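Local coordinates for hypothetical protein, similar to alpha-acetolactate decarboxylase (Staphylococcus aureus subsp. aureus, PDB 1XV2) that probably catalyses the zinc-dependent decarboxylation of alpha-acetolactate to acetoin, at residues H125-P130 against D141-Q146; G20-T25 against P134-L139; F121-V126 against V190-V195; A40-S45 against E72-A77. All blocks are in the same frame, centred on the assembly; numbering follows the deposited sequence.

Contact 1. Residues H125-P130 against D141-Q146; sequences HVRMMP and DSARRQ
Arg127 lies against the amide of Gln146 along nearly its whole length. Its CB sits 3.3 Å from Gln146 NE2, and its CG is 3.5 Å from that same NE2. The next atom, CD, has moved along to the other arm of the amide, 3.4 Å from Gln146 OE1. At the tip, NH1 donates to Gln146 OE1 over 2.7 Å, in a bent bond (142° at the hydrogen) that reaches the guanidinium from its edge, while the amide plane stands almost upright on the guanidinium plane (83°). Glu48 takes NE in a salt bridge, Ala236 O receives a second bond from NH1, and Glu148 holds Gln146 NE2, so both flat groups are fixed in rotation. With the Met129 chain bent at chi2 (68°), SE comes 3.6 Å from Ala143 N. Pro130 packs against the turn beyond: its CG is 3.3 Å from Ser142 O and lies over one face of the Arg145 guanidinium, toward its rim; Arg145 NH2 bonds Ala131 O. A water links Pro130 O to Ser142 OG, which also bonds Gln132. A type I turn runs from Ala143 to Gln146. With the Arg127 side chain about 4 Å from the zinc ion, the contact borders the metal site, where Arg127 probably acts from the second shell, as would fit the active site of an acetolactate decarboxylase.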
loop_
_atom_site.group_PDB
_atom_site.type_symbol
_atom_site.label_atom_id
_atom_site.label_comp_id
_atom_site.label_asym_id
_atom_site.label_seq_id
_atom_site.Cartn_x
_atom_site.Cartn_y
_atom_site.Cartn_z
ATOM N N HIS A 125 9.500 28.080 0.299
ATOM C CA HIS A 125 10.780 27.491 -0.075
ATOM C C HIS A 125 10.534 26.154 -0.773
ATOM O O HIS A 125 10.014 25.223 -0.166
ATOM C CB HIS A 125 11.627 27.288 1.190
ATOM C CG HIS A 125 12.975 26.687 0.939
ATOM N ND1 HIS A 125 13.886 26.465 1.948
ATOM C CD2 HIS A 125 13.564 26.253 -0.201
ATOM C CE1 HIS A 125 14.979 25.921 1.443
ATOM N NE2 HIS A 125 14.809 25.781 0.141
ATOM N N VAL A 126 10.907 26.063 -2.046
ATOM C CA VAL A 126 10.710 24.832 -2.809
ATOM C C VAL A 126 11.964 24.399 -3.550
ATOM O O VAL A 126 12.937 25.149 -3.657
ATOM C CB VAL A 126 9.607 24.993 -3.891
ATOM C CG1 VAL A 126 8.311 25.476 -3.268
ATOM C CG2 VAL A 126 10.076 25.961 -4.970
ATOM N N ARG A 127 11.925 23.175 -4.065
ATOM C CA ARG A 127 13.015 22.649 -4.864
ATOM C C ARG A 127 12.381 22.162 -6.156
ATOM O O ARG A 127 11.178 21.888 -6.203
ATOM C CB ARG A 127 13.744 21.495 -4.151
ATOM C CG ARG A 127 12.927 20.232 -3.890
ATOM C CD ARG A 127 12.876 19.281 -5.093
ATOM N NE ARG A 127 12.041 18.108 -4.817
ATOM C CZ ARG A 127 12.387 17.103 -4.019
ATOM N NH1 ARG A 127 13.566 17.103 -3.409
ATOM N NH2 ARG A 127 11.539 16.102 -3.807
HETATM N N MSE A 128 13.179 22.101 -7.214
HETATM C CA MSE A 128 12.704 21.614 -8.500
HETATM C C MSE A 128 13.643 20.470 -8.844
HETATM O O MSE A 128 14.784 20.692 -9.260
HETATM C CB MSE A 128 12.780 22.714 -9.564
HETATM C CG MSE A 128 11.951 23.956 -9.251
HETATM SE SE MSE A 128 12.919 25.277 -8.215
HETATM C CE MSE A 128 13.778 26.236 -9.663
HETATM N N MSE A 129 13.175 19.244 -8.641
HETATM C CA MSE A 129 14.002 18.075 -8.899
HETATM C C MSE A 129 14.609 18.113 -10.295
HETATM O O MSE A 129 13.891 18.177 -11.291
HETATM C CB MSE A 129 13.176 16.795 -8.728
HETATM C CG MSE A 129 14.014 15.525 -8.612
HETATM SE SE MSE A 129 15.041 15.460 -6.977
HETATM C CE MSE A 129 13.717 14.639 -5.830
ATOM N N PRO A 130 15.950 18.093 -10.382
ATOM C CA PRO A 130 16.622 18.121 -11.684
ATOM C C PRO A 130 16.441 16.784 -12.403
ATOM O O PRO A 130 16.556 15.717 -11.796
ATOM C CB PRO A 130 18.073 18.407 -11.314
ATOM C CG PRO A 130 18.214 17.736 -9.989
ATOM C CD PRO A 130 16.931 18.117 -9.282
ATOM N N ASP A 141 20.622 11.120 -5.746
ATOM C CA ASP A 141 21.679 11.843 -6.445
ATOM C C ASP A 141 21.141 13.122 -7.070
ATOM O O ASP A 141 21.857 14.114 -7.185
ATOM C CB ASP A 141 22.312 10.968 -7.534
ATOM C CG ASP A 141 22.934 9.698 -6.977
ATOM O OD1 ASP A 141 23.616 9.772 -5.933
ATOM O OD2 ASP A 141 22.748 8.625 -7.592
ATOM N N SER A 142 19.878 13.094 -7.479
ATOM C CA SER A 142 19.259 14.265 -8.081
ATOM C C SER A 142 18.971 15.292 -6.999
ATOM O O SER A 142 19.274 16.478 -7.153
ATOM C CB SER A 142 17.963 13.877 -8.787
ATOM O OG SER A 142 18.227 12.987 -9.855
ATOM N N ALA A 143 18.400 14.822 -5.893
ATOM C CA ALA A 143 18.059 15.691 -4.776
ATOM C C ALA A 143 19.273 16.440 -4.223
ATOM O O ALA A 143 19.157 17.584 -3.789
ATOM C CB ALA A 143 17.401 14.874 -3.670
ATOM N N ARG A 144 20.434 15.797 -4.246
ATOM C CA ARG A 144 21.650 16.415 -3.726
ATOM C C ARG A 144 22.238 17.509 -4.614
ATOM O O ARG A 144 23.209 18.165 -4.234
ATOM C CB ARG A 144 22.699 15.337 -3.449
ATOM C CG ARG A 144 22.385 14.505 -2.217
ATOM C CD ARG A 144 23.283 13.288 -2.105
ATOM N NE ARG A 144 23.017 12.545 -0.877
ATOM C CZ ARG A 144 23.454 11.312 -0.639
ATOM N NH1 ARG A 144 24.182 10.677 -1.547
ATOM N NH2 ARG A 144 23.160 10.714 0.509
ATOM N N ARG A 145 21.653 17.707 -5.790
ATOM C CA ARG A 145 22.117 18.741 -6.710
ATOM C C ARG A 145 20.920 19.557 -7.187
ATOM O O ARG A 145 21.005 20.300 -8.163
ATOM C CB ARG A 145 22.838 18.114 -7.909
ATOM C CG ARG A 145 21.956 17.267 -8.822
ATOM C CD ARG A 145 22.792 16.550 -9.881
ATOM N NE ARG A 145 21.989 15.694 -10.753
ATOM C CZ ARG A 145 21.293 16.120 -11.803
ATOM N NH1 ARG A 145 21.297 17.406 -12.138
ATOM N NH2 ARG A 145 20.585 15.256 -12.520
ATOM N N GLN A 146 19.806 19.413 -6.475
ATOM C CA GLN A 146 18.574 20.113 -6.810
ATOM C C GLN A 146 18.649 21.613 -6.597
ATOM O O GLN A 146 19.312 22.096 -5.676
ATOM C CB GLN A 146 17.416 19.590 -5.957
ATOM C CG GLN A 146 17.599 19.875 -4.467
ATOM C CD GLN A 146 16.495 19.293 -3.611
ATOM O OE1 GLN A 146 15.945 18.242 -3.924
ATOM N NE2 GLN A 146 16.180 19.966 -2.512
HETATM O O HOH W 1 16.201 12.911 -11.370
#

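Contact 2. Residues G20-T25 against P134-L139; sequences GLLEGT and PPYTRL
The ring of Tyr136 is sandwiched between Leu22 and Pro134. Leu22 CB stands 3.7 Å from the ring centroid and only 4° off the ring normal, a CH-pi contact squarely over the middle of the face. Pro134 CB, from the tyrosine's own segment, covers the opposite face nearer the rim. At the edge, in the ring plane, comes Glu23 CG, 3.9 Å from Tyr136 CE2. Leu22 continues across the ring: with CG turned away from its own carbonyl carbon (chi1 -43°), CD1 comes down 3.6 Å from Tyr136 CD1. Its other methyl, CD2, reaches toward Leu139 CD1 at 4.4 Å. The extended Glu23 chain crosses the tyrosine at about a right angle and carries its carboxylate past the ring to Thr218 and Asn216. Backbone contacts take over at Gly20, which ends helix 14-18 in a Schellman motif with a phi of 114°. Its O is 3.2 Å from Tyr136 CB, and its CA makes a bent C-H...O contact with Thr137 O, 3.3 Å from CA to oxygen. Having no side chain, Gly20 lets the 134-139 loop pass this close; Gly20 CA is 4.2 Å from Arg138 CA. The Arg138 guanidinium bonds Glu232 and Asp225 O, and Thr137 OG1 goes to Asp141. No hydrogen bond joins 20-25 to 134-139. Cohesion therefore rests on the CH-pi contact, apolar packing and one C-H...O approach, while the polar ends of Glu23, Thr137 and Arg138 find their partners in other parts of the chain.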
loop_
_atom_site.group_PDB
_atom_site.type_symbol
_atom_site.label_atom_id
_atom_site.label_comp_id
_atom_site.label_asym_id
_atom_site.label_seq_id
_atom_site.Cartn_x
_atom_site.Cartn_y
_atom_site.Cartn_z
ATOM N N GLY A 20 15.645 4.289 -8.296
ATOM C CA GLY A 20 16.235 4.543 -9.598
ATOM C C GLY A 20 15.381 4.233 -10.813
ATOM O O GLY A 20 15.844 4.386 -11.943
ATOM N N LEU A 21 14.145 3.792 -10.602
ATOM C CA LEU A 21 13.266 3.491 -11.726
ATOM C C LEU A 21 12.504 4.759 -12.091
ATOM O O LEU A 21 11.387 4.990 -11.633
ATOM C CB LEU A 21 12.300 2.357 -11.364
ATOM C CG LEU A 21 12.949 0.968 -11.319
ATOM C CD1 LEU A 21 13.935 0.892 -10.172
ATOM C CD2 LEU A 21 11.874 -0.092 -11.156
ATOM N N LEU A 22 13.125 5.574 -12.937
ATOM C CA LEU A 22 12.544 6.846 -13.334
ATOM C C LEU A 22 11.816 6.872 -14.676
ATOM O O LEU A 22 11.393 7.936 -15.124
ATOM C CB LEU A 22 13.640 7.914 -13.317
ATOM C CG LEU A 22 14.578 7.845 -12.104
ATOM C CD1 LEU A 22 15.554 9.013 -12.142
ATOM C CD2 LEU A 22 13.762 7.866 -10.812
ATOM N N GLU A 23 11.664 5.718 -15.319
ATOM C CA GLU A 23 10.961 5.672 -16.600
ATOM C C GLU A 23 9.504 6.118 -16.467
ATOM O O GLU A 23 8.825 5.766 -15.505
ATOM C CB GLU A 23 11.003 4.257 -17.187
ATOM C CG GLU A 23 12.293 3.919 -17.918
ATOM C CD GLU A 23 12.268 2.533 -18.545
ATOM O OE1 GLU A 23 11.231 2.156 -19.130
ATOM O OE2 GLU A 23 13.292 1.826 -18.464
ATOM N N GLY A 24 9.028 6.903 -17.429
ATOM C CA GLY A 24 7.644 7.343 -17.395
ATOM C C GLY A 24 6.795 6.129 -17.711
ATOM O O GLY A 24 7.002 5.485 -18.737
ATOM N N THR A 25 5.842 5.803 -16.843
ATOM C CA THR A 25 5.013 4.623 -17.063
ATOM C C THR A 25 3.521 4.899 -17.142
ATOM O O THR A 25 2.725 3.992 -17.391
ATOM C CB THR A 25 5.262 3.590 -15.962
ATOM O OG1 THR A 25 5.029 4.199 -14.685
ATOM C CG2 THR A 25 6.693 3.091 -16.025
ATOM N N PRO A 134 18.622 8.512 -18.888
ATOM C CA PRO A 134 18.982 7.096 -18.756
ATOM C C PRO A 134 20.373 6.800 -19.312
ATOM O O PRO A 134 20.819 7.444 -20.260
ATOM C CB PRO A 134 17.872 6.385 -19.529
ATOM C CG PRO A 134 17.508 7.375 -20.582
ATOM C CD PRO A 134 17.493 8.681 -19.820
ATOM N N PRO A 135 21.087 5.829 -18.715
ATOM C CA PRO A 135 20.703 4.992 -17.572
ATOM C C PRO A 135 20.524 5.799 -16.288
ATOM O O PRO A 135 21.318 6.693 -15.992
ATOM C CB PRO A 135 21.856 4.001 -17.476
ATOM C CG PRO A 135 23.024 4.836 -17.894
ATOM C CD PRO A 135 22.477 5.545 -19.116
ATOM N N TYR A 136 19.487 5.469 -15.527
ATOM C CA TYR A 136 19.182 6.172 -14.284
ATOM C C TYR A 136 19.967 5.690 -13.067
ATOM O O TYR A 136 20.538 4.601 -13.067
ATOM C CB TYR A 136 17.688 6.057 -13.987
ATOM C CG TYR A 136 16.806 6.645 -15.058
ATOM C CD1 TYR A 136 16.882 8.001 -15.386
ATOM C CD2 TYR A 136 15.883 5.851 -15.739
ATOM C CE1 TYR A 136 16.056 8.552 -16.367
ATOM C CE2 TYR A 136 15.053 6.392 -16.719
ATOM C CZ TYR A 136 15.144 7.740 -17.027
ATOM O OH TYR A 136 14.320 8.276 -17.985
ATOM N N THR A 137 19.991 6.526 -12.033
ATOM C CA THR A 137 20.666 6.211 -10.778
ATOM C C THR A 137 19.646 6.450 -9.671
ATOM O O THR A 137 18.510 6.843 -9.945
ATOM C CB THR A 137 21.868 7.138 -10.512
ATOM O OG1 THR A 137 21.402 8.484 -10.344
ATOM C CG2 THR A 137 22.857 7.084 -11.668
ATOM N N ARG A 138 20.046 6.220 -8.425
ATOM C CA ARG A 138 19.143 6.434 -7.301
ATOM C C ARG A 138 18.773 7.917 -7.259
ATOM O O ARG A 138 19.628 8.786 -7.418
ATOM C CB ARG A 138 19.811 5.995 -5.996
ATOM C CG ARG A 138 20.230 4.528 -5.998
ATOM C CD ARG A 138 20.731 4.088 -4.634
ATOM N NE ARG A 138 19.659 4.064 -3.644
ATOM C CZ ARG A 138 18.678 3.168 -3.624
ATOM N NH1 ARG A 138 18.625 2.209 -4.539
ATOM N NH2 ARG A 138 17.741 3.234 -2.690
ATOM N N LEU A 139 17.493 8.194 -7.049
ATOM C CA LEU A 139 16.985 9.563 -7.029
ATOM C C LEU A 139 17.662 10.498 -6.027
ATOM O O LEU A 139 17.605 11.723 -6.175
ATOM C CB LEU A 139 15.476 9.544 -6.782
ATOM C CG LEU A 139 14.739 10.856 -7.052
ATOM C CD1 LEU A 139 15.040 11.329 -8.467
ATOM C CD2 LEU A 139 13.247 10.652 -6.863
#

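Contact 3. Residues F121-V126 against V190-V195; sequences FKHMHV and VLDFEV
His125 O is gripped by two successive amides of the facing strand, Leu191 N at 2.8 Å and Asp192 N at 3.2 Å, the mark of a classic beta bulge. A second bulge lies at the other end, where Glu194 O receives His123 N in a nearly straight bond (170°) on a lone pair in the carbonyl plane, and Lys122 N more weakly. At this bulged end Phe121 CE1 packs 3.6 Å from Val195 CG1. Between the bulges, Glu194 N to His123 O and His125 N to Asp192 O tie the antiparallel pair together. His125 and Asp192 share one face with His123 and Glu194. Leu191 CB stands over the centre of the His125 ring, while Leu191 CD1 comes 3.5 Å from His125 NE2, which bonds Glu148. A water contacts His123 NE2 and His125 ND1 and donates to Asp192 OD2. On the face of Met124, Val126, Val190 and Phe193 the contacts across the pair are apolar: the doubly bent Met124 chain puts SE 3.9 Å from Val190 CG2 and CE 3.9 Å from Phe193 CB. Strands 120-127 and 187-195 are neighbours in a curled antiparallel sheet, and strand 187-195 supplies His189 to the zinc just before Val190.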
loop_
_atom_site.group_PDB
_atom_site.type_symbol
_atom_site.label_atom_id
_atom_site.label_comp_id
_atom_site.label_asym_id
_atom_site.label_seq_id
_atom_site.Cartn_x
_atom_site.Cartn_y
_atom_site.Cartn_z
ATOM N N PHE A 121 1.398 33.549 1.488
ATOM C CA PHE A 121 2.469 32.945 2.267
ATOM C C PHE A 121 3.577 33.948 2.494
ATOM O O PHE A 121 4.105 34.523 1.540
ATOM C CB PHE A 121 3.028 31.730 1.531
ATOM C CG PHE A 121 2.039 30.616 1.384
ATOM C CD1 PHE A 121 1.919 29.639 2.369
ATOM C CD2 PHE A 121 1.197 30.563 0.277
ATOM C CE1 PHE A 121 0.971 28.621 2.253
ATOM C CE2 PHE A 121 0.246 29.548 0.154
ATOM C CZ PHE A 121 0.134 28.576 1.144
ATOM N N LYS A 122 3.924 34.161 3.760
ATOM C CA LYS A 122 4.984 35.098 4.107
ATOM C C LYS A 122 6.294 34.583 3.542
ATOM O O LYS A 122 7.126 35.353 3.071
ATOM C CB LYS A 122 5.108 35.229 5.627
ATOM C CG LYS A 122 3.813 35.582 6.321
ATOM C CD LYS A 122 4.037 35.889 7.794
ATOM C CE LYS A 122 4.865 37.153 7.966
ATOM N NZ LYS A 122 4.970 37.562 9.397
ATOM N N HIS A 123 6.466 33.267 3.590
ATOM C CA HIS A 123 7.679 32.636 3.092
ATOM C C HIS A 123 7.354 31.318 2.388
ATOM O O HIS A 123 6.494 30.565 2.832
ATOM C CB HIS A 123 8.639 32.388 4.260
ATOM C CG HIS A 123 9.900 31.679 3.875
ATOM N ND1 HIS A 123 10.771 32.167 2.924
ATOM C CD2 HIS A 123 10.446 30.525 4.328
ATOM C CE1 HIS A 123 11.799 31.345 2.809
ATOM N NE2 HIS A 123 11.627 30.342 3.651
HETATM N N MSE A 124 8.034 31.054 1.280
HETATM C CA MSE A 124 7.834 29.819 0.529
HETATM C C MSE A 124 9.203 29.352 0.058
HETATM O O MSE A 124 9.975 30.131 -0.496
HETATM C CB MSE A 124 6.896 30.059 -0.667
HETATM C CG MSE A 124 6.601 28.821 -1.517
HETATM SE SE MSE A 124 5.891 27.293 -0.560
HETATM C CE MSE A 124 4.160 27.997 -0.066
ATOM N N HIS A 125 9.500 28.080 0.299
ATOM C CA HIS A 125 10.780 27.491 -0.075
ATOM C C HIS A 125 10.534 26.154 -0.773
ATOM O O HIS A 125 10.014 25.223 -0.166
ATOM C CB HIS A 125 11.627 27.288 1.190
ATOM C CG HIS A 125 12.975 26.687 0.939
ATOM N ND1 HIS A 125 13.886 26.465 1.948
ATOM C CD2 HIS A 125 13.564 26.253 -0.201
ATOM C CE1 HIS A 125 14.979 25.921 1.443
ATOM N NE2 HIS A 125 14.809 25.781 0.141
ATOM N N VAL A 126 10.907 26.063 -2.046
ATOM C CA VAL A 126 10.710 24.832 -2.809
ATOM C C VAL A 126 11.964 24.399 -3.550
ATOM O O VAL A 126 12.937 25.149 -3.657
ATOM C CB VAL A 126 9.607 24.993 -3.891
ATOM C CG1 VAL A 126 8.311 25.476 -3.268
ATOM C CG2 VAL A 126 10.076 25.961 -4.970
ATOM N N VAL A 190 7.556 21.577 -1.898
ATOM C CA VAL A 190 7.744 22.408 -0.710
ATOM C C VAL A 190 8.694 21.818 0.331
ATOM O O VAL A 190 8.518 20.683 0.777
ATOM C CB VAL A 190 6.390 22.702 -0.021
ATOM C CG1 VAL A 190 6.610 23.522 1.254
ATOM C CG2 VAL A 190 5.478 23.457 -0.979
ATOM N N LEU A 191 9.698 22.606 0.709
ATOM C CA LEU A 191 10.682 22.204 1.712
ATOM C C LEU A 191 10.386 22.939 3.010
ATOM O O LEU A 191 10.662 22.439 4.098
ATOM C CB LEU A 191 12.101 22.557 1.256
ATOM C CG LEU A 191 12.659 21.836 0.030
ATOM C CD1 LEU A 191 14.070 22.342 -0.256
ATOM C CD2 LEU A 191 12.666 20.334 0.280
ATOM N N ASP A 192 9.822 24.134 2.885
ATOM C CA ASP A 192 9.492 24.944 4.049
ATOM C C ASP A 192 8.587 26.094 3.621
ATOM O O ASP A 192 8.572 26.477 2.446
ATOM C CB ASP A 192 10.784 25.475 4.684
ATOM C CG ASP A 192 10.545 26.244 5.973
ATOM O OD1 ASP A 192 9.569 25.944 6.693
ATOM O OD2 ASP A 192 11.355 27.145 6.276
ATOM N N PHE A 193 7.821 26.627 4.570
ATOM C CA PHE A 193 6.928 27.740 4.282
ATOM C C PHE A 193 6.366 28.369 5.550
ATOM O O PHE A 193 6.419 27.786 6.636
ATOM C CB PHE A 193 5.772 27.278 3.382
ATOM C CG PHE A 193 4.789 26.375 4.069
ATOM C CD1 PHE A 193 3.615 26.888 4.615
ATOM C CD2 PHE A 193 5.043 25.013 4.188
ATOM C CE1 PHE A 193 2.709 26.055 5.269
ATOM C CE2 PHE A 193 4.142 24.172 4.842
ATOM C CZ PHE A 193 2.974 24.694 5.384
ATOM N N GLU A 194 5.840 29.578 5.397
ATOM C CA GLU A 194 5.231 30.302 6.501
ATOM C C GLU A 194 3.962 30.950 5.960
ATOM O O GLU A 194 4.016 31.745 5.020
ATOM C CB GLU A 194 6.189 31.370 7.033
ATOM C CG GLU A 194 5.574 32.279 8.088
ATOM C CD GLU A 194 6.601 33.181 8.755
ATOM O OE1 GLU A 194 7.323 33.900 8.029
ATOM O OE2 GLU A 194 6.683 33.171 10.005
ATOM N N VAL A 195 2.821 30.599 6.542
ATOM C CA VAL A 195 1.553 31.156 6.090
ATOM C C VAL A 195 1.285 32.549 6.647
ATOM O O VAL A 195 1.629 32.850 7.789
ATOM C CB VAL A 195 0.369 30.249 6.487
ATOM C CG1 VAL A 195 0.513 28.887 5.824
ATOM C CG2 VAL A 195 0.307 30.107 8.007
HETATM O O HOH W 2 4.496 35.057 10.930
HETATM O O HOH W 3 13.532 27.856 4.373
#

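Contact 4. Residues A40-S45 against E72-A77; sequences ATLTGS and EKVPYA
Segments 40-45 and 72-77 run antiparallel but scarcely bond: Leu42 and Val74 have CA atoms 4.4 Å apart, and Lys73 O takes just two weak bonds, from Thr43 N and Thr43 OG1. Pro75 has no N-H to give, and its ring wedges in instead, Pro75 CD lying 3.4 Å from Thr41 O. That oxygen is buried with no hydrogen-bond partner in the model; Val74 CG1 lies 3.1 Å from Thr41 O, so carbon atoms of Val74 and Pro75 crowd against it. Thr41 divides its two branches, CG2 meeting Pro75 CG at 3.9 Å and OG1, anti to the backbone N (chi1 178°), reaching Gly47 O. Leu42 CD2 packs 4.0 Å from Val74 CG1 and lies beside Glu72 CB, whose carboxylate turns off to Gly70 and Lys69. At the other end the methyls of Ala40 and Ala77 press together, CB to CB 3.4 Å, tighter than ordinary van der Waals contact. Helix 28-32 packs on Glu72, Val74 and Ala77, helix 14-18 on Pro75 and Tyr76, and strand 48-52 on Ala40 and Leu42. The short strand 73-74 pairs with 26-27, while 37-42 and 77-80 are neighbours in the seven-stranded mixed sheet.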
loop_
_atom_site.group_PDB
_atom_site.type_symbol
_atom_site.label_atom_id
_atom_site.label_comp_id
_atom_site.label_asym_id
_atom_site.label_seq_id
_atom_site.Cartn_x
_atom_site.Cartn_y
_atom_site.Cartn_z
ATOM N N ALA A 40 3.279 14.956 -8.537
ATOM C CA ALA A 40 3.992 13.960 -9.326
ATOM C C ALA A 40 5.270 14.560 -9.892
ATOM O O ALA A 40 5.741 15.606 -9.443
ATOM C CB ALA A 40 3.099 13.452 -10.467
ATOM N N THR A 41 5.835 13.870 -10.873
ATOM C CA THR A 41 7.033 14.320 -11.553
ATOM C C THR A 41 7.004 13.664 -12.927
ATOM O O THR A 41 6.149 12.811 -13.188
ATOM C CB THR A 41 8.310 13.929 -10.787
ATOM O OG1 THR A 41 9.456 14.364 -11.532
ATOM C CG2 THR A 41 8.369 12.422 -10.555
ATOM N N LEU A 42 7.911 14.062 -13.811
ATOM C CA LEU A 42 7.932 13.494 -15.155
ATOM C C LEU A 42 9.020 12.446 -15.335
ATOM O O LEU A 42 9.789 12.170 -14.419
ATOM C CB LEU A 42 8.119 14.607 -16.189
ATOM C CG LEU A 42 7.072 15.724 -16.167
ATOM C CD1 LEU A 42 7.374 16.714 -17.275
ATOM C CD2 LEU A 42 5.676 15.137 -16.341
ATOM N N THR A 43 9.079 11.863 -16.528
ATOM C CA THR A 43 10.078 10.848 -16.830
ATOM C C THR A 43 11.451 11.357 -16.400
ATOM O O THR A 43 11.768 12.529 -16.590
ATOM C CB THR A 43 10.082 10.522 -18.343
ATOM O OG1 THR A 43 8.783 10.054 -18.730
ATOM C CG2 THR A 43 11.111 9.450 -18.660
ATOM N N GLY A 44 12.249 10.471 -15.807
ATOM C CA GLY A 44 13.573 10.841 -15.339
ATOM C C GLY A 44 13.480 11.682 -14.079
ATOM O O GLY A 44 14.472 12.258 -13.624
ATOM N N SER A 45 12.277 11.725 -13.510
ATOM C CA SER A 45 11.981 12.506 -12.313
ATOM C C SER A 45 12.242 13.965 -12.646
ATOM O O SER A 45 12.805 14.716 -11.850
ATOM C CB SER A 45 12.852 12.079 -11.131
ATOM O OG SER A 45 12.398 12.697 -9.933
ATOM N N GLU A 72 2.576 13.728 -21.611
ATOM C CA GLU A 72 3.833 13.507 -20.903
ATOM C C GLU A 72 3.673 12.298 -19.991
ATOM O O GLU A 72 2.584 12.044 -19.482
ATOM C CB GLU A 72 4.218 14.735 -20.070
ATOM C CG GLU A 72 4.454 16.002 -20.882
ATOM C CD GLU A 72 3.180 16.772 -21.166
ATOM O OE1 GLU A 72 2.079 16.225 -20.939
ATOM O OE2 GLU A 72 3.283 17.931 -21.624
ATOM N N LYS A 73 4.753 11.555 -19.788
ATOM C CA LYS A 73 4.702 10.371 -18.935
ATOM C C LYS A 73 5.238 10.650 -17.529
ATOM O O LYS A 73 6.074 11.532 -17.338
ATOM C CB LYS A 73 5.490 9.228 -19.584
ATOM C CG LYS A 73 4.829 8.665 -20.838
ATOM C CD LYS A 73 5.606 7.496 -21.429
ATOM C CE LYS A 73 6.951 7.937 -21.995
ATOM N NZ LYS A 73 7.675 6.817 -22.676
ATOM N N VAL A 74 4.746 9.894 -16.552
ATOM C CA VAL A 74 5.170 10.047 -15.160
ATOM C C VAL A 74 5.562 8.695 -14.563
ATOM O O VAL A 74 4.945 7.675 -14.855
ATOM C CB VAL A 74 4.040 10.661 -14.297
ATOM C CG1 VAL A 74 3.619 12.000 -14.874
ATOM C CG2 VAL A 74 2.852 9.717 -14.237
ATOM N N PRO A 75 6.608 8.674 -13.724
ATOM C CA PRO A 75 7.080 7.442 -13.084
ATOM C C PRO A 75 6.456 7.238 -11.704
ATOM O O PRO A 75 6.446 6.124 -11.178
ATOM C CB PRO A 75 8.580 7.669 -13.002
ATOM C CG PRO A 75 8.643 9.120 -12.652
ATOM C CD PRO A 75 7.605 9.750 -13.572
ATOM N N TYR A 76 5.943 8.326 -11.131
ATOM C CA TYR A 76 5.315 8.307 -9.812
ATOM C C TYR A 76 4.352 9.478 -9.648
ATOM O O TYR A 76 4.721 10.629 -9.861
ATOM C CB TYR A 76 6.379 8.369 -8.712
ATOM C CG TYR A 76 5.803 8.399 -7.309
ATOM C CD1 TYR A 76 4.805 7.504 -6.927
ATOM C CD2 TYR A 76 6.264 9.313 -6.363
ATOM C CE1 TYR A 76 4.278 7.517 -5.640
ATOM C CE2 TYR A 76 5.745 9.333 -5.067
ATOM C CZ TYR A 76 4.752 8.433 -4.715
ATOM O OH TYR A 76 4.227 8.444 -3.440
ATOM N N ALA A 77 3.119 9.180 -9.257
ATOM C CA ALA A 77 2.107 10.216 -9.087
ATOM C C ALA A 77 1.049 9.841 -8.055
ATOM O O ALA A 77 0.725 8.670 -7.884
ATOM C CB ALA A 77 1.431 10.495 -10.424
#

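In the fold
Along the chain contact 4 falls between the two segments of contact 2, and contacts 1 and 3 both start from strand 120-127, sharing His125 and Val126. Contact 3 pairs two strands of the curled antiparallel sheet, and contact 1 carries on from one of them to a helix and turn. Contact 4 joins strand 37-42 of the mixed sheet to the short strand 73-74, with contact 2 beside it, centres about 10 Å apart and joined by a probable hydrogen bond from Gly44 N to Leu22 O. Met129 of contact 1 touches Leu139 and Ser45. Contacts 3 and 4 never meet, their centres about 24 Å apart. Through Glu48 of strand 48-52, contact 1 also reaches the mixed sheet, close to the zinc.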